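Local coordinates for protein 2-ON-2 hemoglobin (Agrobacterium tumefaciens, PDB 2XYK) that binds heme as a group II truncated (2-on-2) hemoglobin and probably binds oxygen at the heme iron, at residues 66-69 against 73-76; 58-63 against 116-121. All blocks are in the same frame, centred on the assembly; numbering follows the deposited sequence.

Contact 1: 66-69 against 73-76; sequences VYVE and HPML. With HEM (protoporphyrin IX containing Fe), chain C.
Tyr67 sends its ring from helix 66-71 towards Pro74 with CG anti to the backbone N (chi1 177°). On the next residue, Val68, the anti position belongs to CG1, and CG2 is placed beside the backbone N. This turns CG2 to the proline ring. Both side chains therefore reach the same residue across the short link between helices 66-71 and 76-80. Tyr67 CE1 comes within 3.8 Å of Pro74 CA and 4.1 Å of Pro74 CG, an oblique approach to the tyrosine ring. Val68 CG2 lies 3.9 Å from Pro74 CD. No hydrogen bond joins the two segments, so the contact is purely van der Waals. It lies where the globin chain passes from helix E (47-60) to helix F (76-80), which carries the proximal His80. Leu76 meets the porphyrin with both methyls: Leu76 CD1 is 3.8 Å from HEM CAC, and Leu76 CD2 is 3.9 Å from HEM CMD. The Leu76 carbonyl O accepts a hydrogen bond from ND1 of His80, the axial iron ligand. Tyr67 OH donates to HEM O2D (2.6 Å), a propionate oxygen at the edge of the tyrosine ring, near its plane. The exact position of OH is less sure. Ser49 and Lys52 also hydrogen-bond to the heme. The carbon contacts thus help set where the ring lies, and its hydroxyl then probably binds the propionate.

Contact 2: 58-63 against 116-121; sequences TGYLGG and APVERL. With HEM (protoporphyrin IX containing Fe), chain C.
Leu121 N bonds to Pro117 O at 3.0 Å, an ordinary helix bond between two residues that both meet Tyr60. Across the gap the contacts are made without hydrogen bonds. Tyr60 OH lies 3.5 Å from Pro117 CB, and the two side chains stand at about a right angle. CG of Tyr60 is anti to the backbone N (chi1 178°), which carries the ring out from the end of helix 47-60. The backbones can then stay well apart, with the CA atoms of Tyr60 and Val118 10.4 Å from each other. Val118 CG2 approaches the ring obliquely, 4.4 Å from Tyr60 CE2. Leu121 CD1 also comes obliquely, 4.5 Å from Tyr60 CE1. Tyr60 thus packs against two residues of the heme pocket, Val118 and Leu121. Leu121 CB is 3.6 Å from HEM CMC. Just past the tyrosine the helix ends in a Schellman motif. Gly62 has positive phi (105°), and Gly62 N bonds back to Gly59 O at 3.0 Å. Gly63 N reaches Thr58 O by a weak bond (2.9 Å). Thr58 and Leu61 rest on helices 8-12 and 14-31, while Val118 packs on Trp93 and Phe97 of helix 87-104. In the 2-on-2 globin sandwich, helices 47-60 and 108-125 correspond to E and H, so Tyr60 bridges from the C-terminal end of E to H beside the heme.

From the N terminus, helices 8-12, 14-31 and 36-41 come before either contact. Helix 47-60 then brings in residues 58-63, the first half of contact 2. A short link leads to helix 66-71, which opens contact 1. That contact closes at once, with three residues between its segments, and joins helix 66-71 to the start of helix 76-80. The chain continues through helix 87-104 into helix 108-125. There residues 116-121 close contact 2, which joins the end of helix 47-60 to helix 108-125. Contact 1 is therefore nested inside the long loop of contact 2. Their centres are 12 Å apart. One is a local contact and the other a long-range tie, and both border the heme.

Contact 1: 66-69 against 73-76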
loop_
_atom_site.group_PDB
_atom_site.type_symbol
_atom_site.label_atom_id
_atom_site.label_comp_id
_atom_site.label_asym_id
_atom_site.label_seq_id
_atom_site.Cartn_x
_atom_site.Cartn_y
_atom_site.Cartn_z
ATOM N N VAL A 66 9.340 6.634 -8.838
ATOM C CA VAL A 66 9.087 5.749 -9.984
ATOM C C VAL A 66 7.618 5.727 -10.441
ATOM O O VAL A 66 7.330 5.585 -11.643
ATOM C CB VAL A 66 9.566 4.273 -9.693
ATOM C CG1 VAL A 66 9.253 3.354 -10.878
ATOM C CG2 VAL A 66 11.030 4.247 -9.436
ATOM N N TYR A 67 6.689 5.870 -9.489
ATOM C CA TYR A 67 5.277 5.859 -9.836
ATOM C C TYR A 67 4.963 7.130 -10.643
ATOM O O TYR A 67 4.368 7.081 -11.719
ATOM C CB TYR A 67 4.399 5.784 -8.575
ATOM C CG TYR A 67 2.940 5.845 -8.911
ATOM C CD1 TYR A 67 2.307 7.069 -9.108
ATOM C CD2 TYR A 67 2.184 4.676 -9.064
ATOM C CE1 TYR A 67 0.978 7.134 -9.451
ATOM C CE2 TYR A 67 0.830 4.748 -9.406
ATOM C CZ TYR A 67 0.255 5.982 -9.599
ATOM O OH TYR A 67 -1.072 6.076 -9.938
ATOM N N VAL A 68 5.387 8.275 -10.131
ATOM C CA VAL A 68 5.114 9.516 -10.838
ATOM C C VAL A 68 5.768 9.551 -12.239
ATOM O O VAL A 68 5.111 9.892 -13.225
ATOM C CB VAL A 68 5.332 10.743 -9.947
ATOM C CG1 VAL A 68 5.208 12.044 -10.776
ATOM C CG2 VAL A 68 4.281 10.731 -8.841
ATOM N N GLU A 69 7.025 9.120 -12.326
ATOM C CA GLU A 69 7.727 8.974 -13.613
ATOM C C GLU A 69 6.889 8.246 -14.674
ATOM O O GLU A 69 6.870 8.661 -15.828
ATOM C CB GLU A 69 9.034 8.220 -13.412
ATOM C CG GLU A 69 10.168 8.706 -14.292
ATOM C CD GLU A 69 11.362 7.757 -14.304
ATOM O OE1 GLU A 69 11.663 7.147 -13.237
ATOM O OE2 GLU A 69 11.992 7.624 -15.391
ATOM N N HIS A 73 0.705 12.416 -11.977
ATOM C CA HIS A 73 0.102 12.721 -10.665
ATOM C C HIS A 73 -0.758 11.595 -10.091
ATOM O O HIS A 73 -1.644 11.096 -10.798
ATOM C CB HIS A 73 -0.688 14.025 -10.756
ATOM C CG HIS A 73 0.181 15.236 -10.652
ATOM N ND1 HIS A 73 0.871 15.554 -9.494
ATOM C CD2 HIS A 73 0.513 16.180 -11.571
ATOM C CE1 HIS A 73 1.578 16.654 -9.703
ATOM N NE2 HIS A 73 1.379 17.054 -10.954
ATOM N N PRO A 74 -0.474 11.148 -8.831
ATOM C CA PRO A 74 -1.259 10.029 -8.294
ATOM C C PRO A 74 -2.772 10.193 -8.393
ATOM O O PRO A 74 -3.428 9.280 -8.886
ATOM C CB PRO A 74 -0.778 9.914 -6.839
ATOM C CG PRO A 74 0.675 10.397 -6.924
ATOM C CD PRO A 74 0.581 11.563 -7.889
ATOM N N MET A 75 -3.323 11.326 -7.942
ATOM C CA MET A 75 -4.769 11.553 -7.988
ATOM C C MET A 75 -5.559 10.327 -7.471
ATOM O O MET A 75 -6.533 9.864 -8.125
ATOM C CB MET A 75 -5.207 11.904 -9.414
ATOM C CG MET A 75 -4.563 13.170 -10.041
ATOM S SD MET A 75 -4.792 14.652 -9.038
ATOM C CE MET A 75 -6.586 14.726 -8.914
ATOM N N LEU A 76 -5.153 9.788 -6.316
ATOM C CA LEU A 76 -5.705 8.488 -5.887
ATOM C C LEU A 76 -7.223 8.416 -5.701
ATOM O O LEU A 76 -7.835 7.437 -6.109
ATOM C CB LEU A 76 -5.004 7.918 -4.672
ATOM C CG LEU A 76 -3.512 7.601 -4.784
ATOM C CD1 LEU A 76 -3.064 6.970 -3.467
ATOM C CD2 LEU A 76 -3.235 6.689 -5.973
HETATM C CHA HEM C . -5.225 0.914 -7.244
HETATM C CHB HEM C . -8.508 -0.719 -3.958
HETATM C CHC HEM C . -6.531 2.313 -0.677
HETATM C CHD HEM C . -2.713 2.948 -3.577
HETATM C C1A HEM C . -6.315 0.274 -6.663
HETATM C C2A HEM C . -7.306 -0.530 -7.357
HETATM C C3A HEM C . -8.206 -0.970 -6.471
HETATM C C4A HEM C . -7.823 -0.479 -5.157
HETATM C CMA HEM C . -9.468 -1.861 -6.715
HETATM C CAA HEM C . -7.263 -0.789 -8.884
HETATM C CBA HEM C . -6.193 -1.880 -9.136
HETATM C CGA HEM C . -5.540 -1.841 -10.518
HETATM O O1A HEM C . -5.682 -0.866 -11.313
HETATM O O2A HEM C . -4.827 -2.821 -10.844
HETATM C C1B HEM C . -8.300 -0.022 -2.777
HETATM C C2B HEM C . -9.079 -0.075 -1.544
HETATM C C3B HEM C . -8.510 0.772 -0.655
HETATM C C4B HEM C . -7.359 1.382 -1.291
HETATM C CMB HEM C . -10.319 -0.944 -1.276
HETATM C CAB HEM C . -8.941 1.102 0.799
HETATM C CBB HEM C . -10.008 1.871 1.031
HETATM C C1C HEM C . -5.311 2.719 -1.143
HETATM C C2C HEM C . -4.346 3.493 -0.409
HETATM C C3C HEM C . -3.272 3.670 -1.193
HETATM C C4C HEM C . -3.544 3.010 -2.462
HETATM C CMC HEM C . -4.608 3.984 1.035
HETATM C CAC HEM C . -1.977 4.453 -0.831
HETATM C CBC HEM C . -1.276 4.138 0.282
HETATM C C1D HEM C . -3.035 2.555 -4.864
HETATM C C2D HEM C . -2.251 2.796 -6.067
HETATM C C3D HEM C . -3.038 2.165 -7.202
HETATM C C4D HEM C . -4.219 1.605 -6.592
HETATM C CMD HEM C . -0.892 3.532 -6.159
HETATM C CAD HEM C . -2.661 2.135 -8.705
HETATM C CBD HEM C . -3.299 3.412 -9.264
HETATM C CGD HEM C . -3.203 3.468 -10.773
HETATM O O1D HEM C . -4.034 2.834 -11.476
HETATM O O2D HEM C . -2.274 4.149 -11.251
HETATM N NA HEM C . -6.657 0.283 -5.324
HETATM N NB HEM C . -7.253 0.864 -2.569
HETATM N NC HEM C . -4.805 2.446 -2.390
HETATM N ND HEM C . -4.170 1.849 -5.222
HETATM FE FE HEM C . -5.711 1.397 -3.886
HETATM O O HOH W 1 -4.641 -0.131 -3.374
#

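Contact 2: 58-63 against 116-121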
loop_
_atom_site.group_PDB
_atom_site.type_symbol
_atom_site.label_atom_id
_atom_site.label_comp_id
_atom_site.label_asym_id
_atom_site.label_seq_id
_atom_site.Cartn_x
_atom_site.Cartn_y
_atom_site.Cartn_z
ATOM N N THR A 58 7.413 2.855 -3.237
ATOM C CA THR A 58 8.798 3.195 -3.408
ATOM C C THR A 58 8.974 4.731 -3.337
ATOM O O THR A 58 9.775 5.204 -2.535
ATOM C CB THR A 58 9.324 2.573 -4.742
ATOM O OG1 THR A 58 9.274 1.138 -4.635
ATOM C CG2 THR A 58 10.755 2.980 -5.055
ATOM N N GLY A 59 8.234 5.485 -4.161
ATOM C CA GLY A 59 8.279 6.963 -4.155
ATOM C C GLY A 59 7.728 7.569 -2.859
ATOM O O GLY A 59 8.397 8.399 -2.223
ATOM N N TYR A 60 6.512 7.154 -2.473
ATOM C CA TYR A 60 5.857 7.614 -1.238
ATOM C C TYR A 60 6.759 7.555 0.048
ATOM O O TYR A 60 6.674 8.432 0.928
ATOM C CB TYR A 60 4.568 6.804 -1.028
ATOM C CG TYR A 60 3.821 7.151 0.236
ATOM C CD1 TYR A 60 2.926 8.235 0.272
ATOM C CD2 TYR A 60 4.007 6.407 1.392
ATOM C CE1 TYR A 60 2.235 8.570 1.439
ATOM C CE2 TYR A 60 3.328 6.734 2.578
ATOM C CZ TYR A 60 2.438 7.815 2.592
ATOM O OH TYR A 60 1.774 8.116 3.766
ATOM N N LEU A 61 7.611 6.533 0.143
ATOM C CA LEU A 61 8.459 6.336 1.340
ATOM C C LEU A 61 9.815 7.044 1.274
ATOM O O LEU A 61 10.634 6.958 2.190
ATOM C CB LEU A 61 8.646 4.835 1.623
ATOM C CG LEU A 61 7.373 4.055 1.973
ATOM C CD1 LEU A 61 7.541 2.551 1.804
ATOM C CD2 LEU A 61 6.917 4.408 3.381
ATOM N N GLY A 62 10.054 7.762 0.197
ATOM C CA GLY A 62 11.265 8.552 0.118
ATOM C C GLY A 62 12.280 7.927 -0.804
ATOM O O GLY A 62 13.361 8.464 -0.961
ATOM N N GLY A 63 11.932 6.782 -1.396
ATOM C CA GLY A 63 12.743 6.206 -2.476
ATOM C C GLY A 63 12.605 6.987 -3.787
ATOM O O GLY A 63 11.981 8.054 -3.835
ATOM N N ALA A 116 -0.413 5.512 10.379
ATOM C CA ALA A 116 -1.437 6.545 10.601
ATOM C C ALA A 116 -1.872 7.277 9.292
ATOM O O ALA A 116 -3.067 7.345 9.008
ATOM C CB ALA A 116 -1.016 7.536 11.724
ATOM N N PRO A 117 -0.910 7.799 8.484
ATOM C CA PRO A 117 -1.280 8.457 7.227
ATOM C C PRO A 117 -1.874 7.538 6.145
ATOM O O PRO A 117 -2.695 7.992 5.363
ATOM C CB PRO A 117 0.056 9.035 6.727
ATOM C CG PRO A 117 0.911 9.142 7.962
ATOM C CD PRO A 117 0.545 7.869 8.693
ATOM N N VAL A 118 -1.448 6.280 6.089
ATOM C CA VAL A 118 -2.003 5.338 5.130
ATOM C C VAL A 118 -3.461 5.034 5.525
ATOM O O VAL A 118 -4.334 4.945 4.665
ATOM C CB VAL A 118 -1.185 4.025 5.084
ATOM C CG1 VAL A 118 -2.017 2.838 4.485
ATOM C CG2 VAL A 118 0.140 4.215 4.327
ATOM N N GLU A 119 -3.717 4.842 6.822
ATOM C CA GLU A 119 -5.059 4.529 7.239
ATOM C C GLU A 119 -5.965 5.729 6.947
ATOM O O GLU A 119 -7.115 5.529 6.519
ATOM C CB GLU A 119 -5.130 4.108 8.714
ATOM C CG GLU A 119 -6.555 4.126 9.224
ATOM C CD GLU A 119 -6.688 3.893 10.704
ATOM O OE1 GLU A 119 -6.072 4.637 11.501
ATOM O OE2 GLU A 119 -7.436 2.967 11.071
ATOM N N ARG A 120 -5.461 6.955 7.165
ATOM C CA ARG A 120 -6.168 8.171 6.722
ATOM C C ARG A 120 -6.490 8.157 5.212
ATOM O O ARG A 120 -7.608 8.468 4.816
ATOM C CB ARG A 120 -5.366 9.437 7.048
ATOM C CG ARG A 120 -5.392 9.854 8.529
ATOM C CD ARG A 120 -4.418 11.029 8.784
ATOM N NE ARG A 120 -4.747 12.158 7.905
ATOM C CZ ARG A 120 -4.302 13.408 8.039
ATOM N NH1 ARG A 120 -3.480 13.741 9.041
ATOM N NH2 ARG A 120 -4.684 14.332 7.155
ATOM N N LEU A 121 -5.511 7.793 4.378
ATOM C CA LEU A 121 -5.724 7.731 2.912
ATOM C C LEU A 121 -6.816 6.715 2.558
ATOM O O LEU A 121 -7.660 6.974 1.691
ATOM C CB LEU A 121 -4.425 7.382 2.168
ATOM C CG LEU A 121 -3.401 8.478 1.899
ATOM C CD1 LEU A 121 -2.193 7.895 1.153
ATOM C CD2 LEU A 121 -4.015 9.658 1.119
HETATM C CHA HEM C . -5.225 0.914 -7.244
HETATM C CHB HEM C . -8.508 -0.719 -3.958
HETATM C CHC HEM C . -6.531 2.313 -0.677
HETATM C CHD HEM C . -2.713 2.948 -3.577
HETATM C C1A HEM C . -6.315 0.274 -6.663
HETATM C C2A HEM C . -7.306 -0.530 -7.357
HETATM C C3A HEM C . -8.206 -0.970 -6.471
HETATM C C4A HEM C . -7.823 -0.479 -5.157
HETATM C CMA HEM C . -9.468 -1.861 -6.715
HETATM C CAA HEM C . -7.263 -0.789 -8.884
HETATM C CBA HEM C . -6.193 -1.880 -9.136
HETATM C CGA HEM C . -5.540 -1.841 -10.518
HETATM O O1A HEM C . -5.682 -0.866 -11.313
HETATM O O2A HEM C . -4.827 -2.821 -10.844
HETATM C C1B HEM C . -8.300 -0.022 -2.777
HETATM C C2B HEM C . -9.079 -0.075 -1.544
HETATM C C3B HEM C . -8.510 0.772 -0.655
HETATM C C4B HEM C . -7.359 1.382 -1.291
HETATM C CMB HEM C . -10.319 -0.944 -1.276
HETATM C CAB HEM C . -8.941 1.102 0.799
HETATM C CBB HEM C . -10.008 1.871 1.031
HETATM C C1C HEM C . -5.311 2.719 -1.143
HETATM C C2C HEM C . -4.346 3.493 -0.409
HETATM C C3C HEM C . -3.272 3.670 -1.193
HETATM C C4C HEM C . -3.544 3.010 -2.462
HETATM C CMC HEM C . -4.608 3.984 1.035
HETATM C CAC HEM C . -1.977 4.453 -0.831
HETATM C CBC HEM C . -1.276 4.138 0.282
HETATM C C1D HEM C . -3.035 2.555 -4.864
HETATM C C2D HEM C . -2.251 2.796 -6.067
HETATM C C3D HEM C . -3.038 2.165 -7.202
HETATM C C4D HEM C . -4.219 1.605 -6.592
HETATM C CMD HEM C . -0.892 3.532 -6.159
HETATM C CAD HEM C . -2.661 2.135 -8.705
HETATM C CBD HEM C . -3.299 3.412 -9.264
HETATM C CGD HEM C . -3.203 3.468 -10.773
HETATM O O1D HEM C . -4.034 2.834 -11.476
HETATM O O2D HEM C . -2.274 4.149 -11.251
HETATM N NA HEM C . -6.657 0.283 -5.324
HETATM N NB HEM C . -7.253 0.864 -2.569
HETATM N NC HEM C . -4.805 2.446 -2.390
HETATM N ND HEM C . -4.170 1.849 -5.222
HETATM FE FE HEM C . -5.711 1.397 -3.886
HETATM O O HOH W 1 -4.641 -0.131 -3.374
#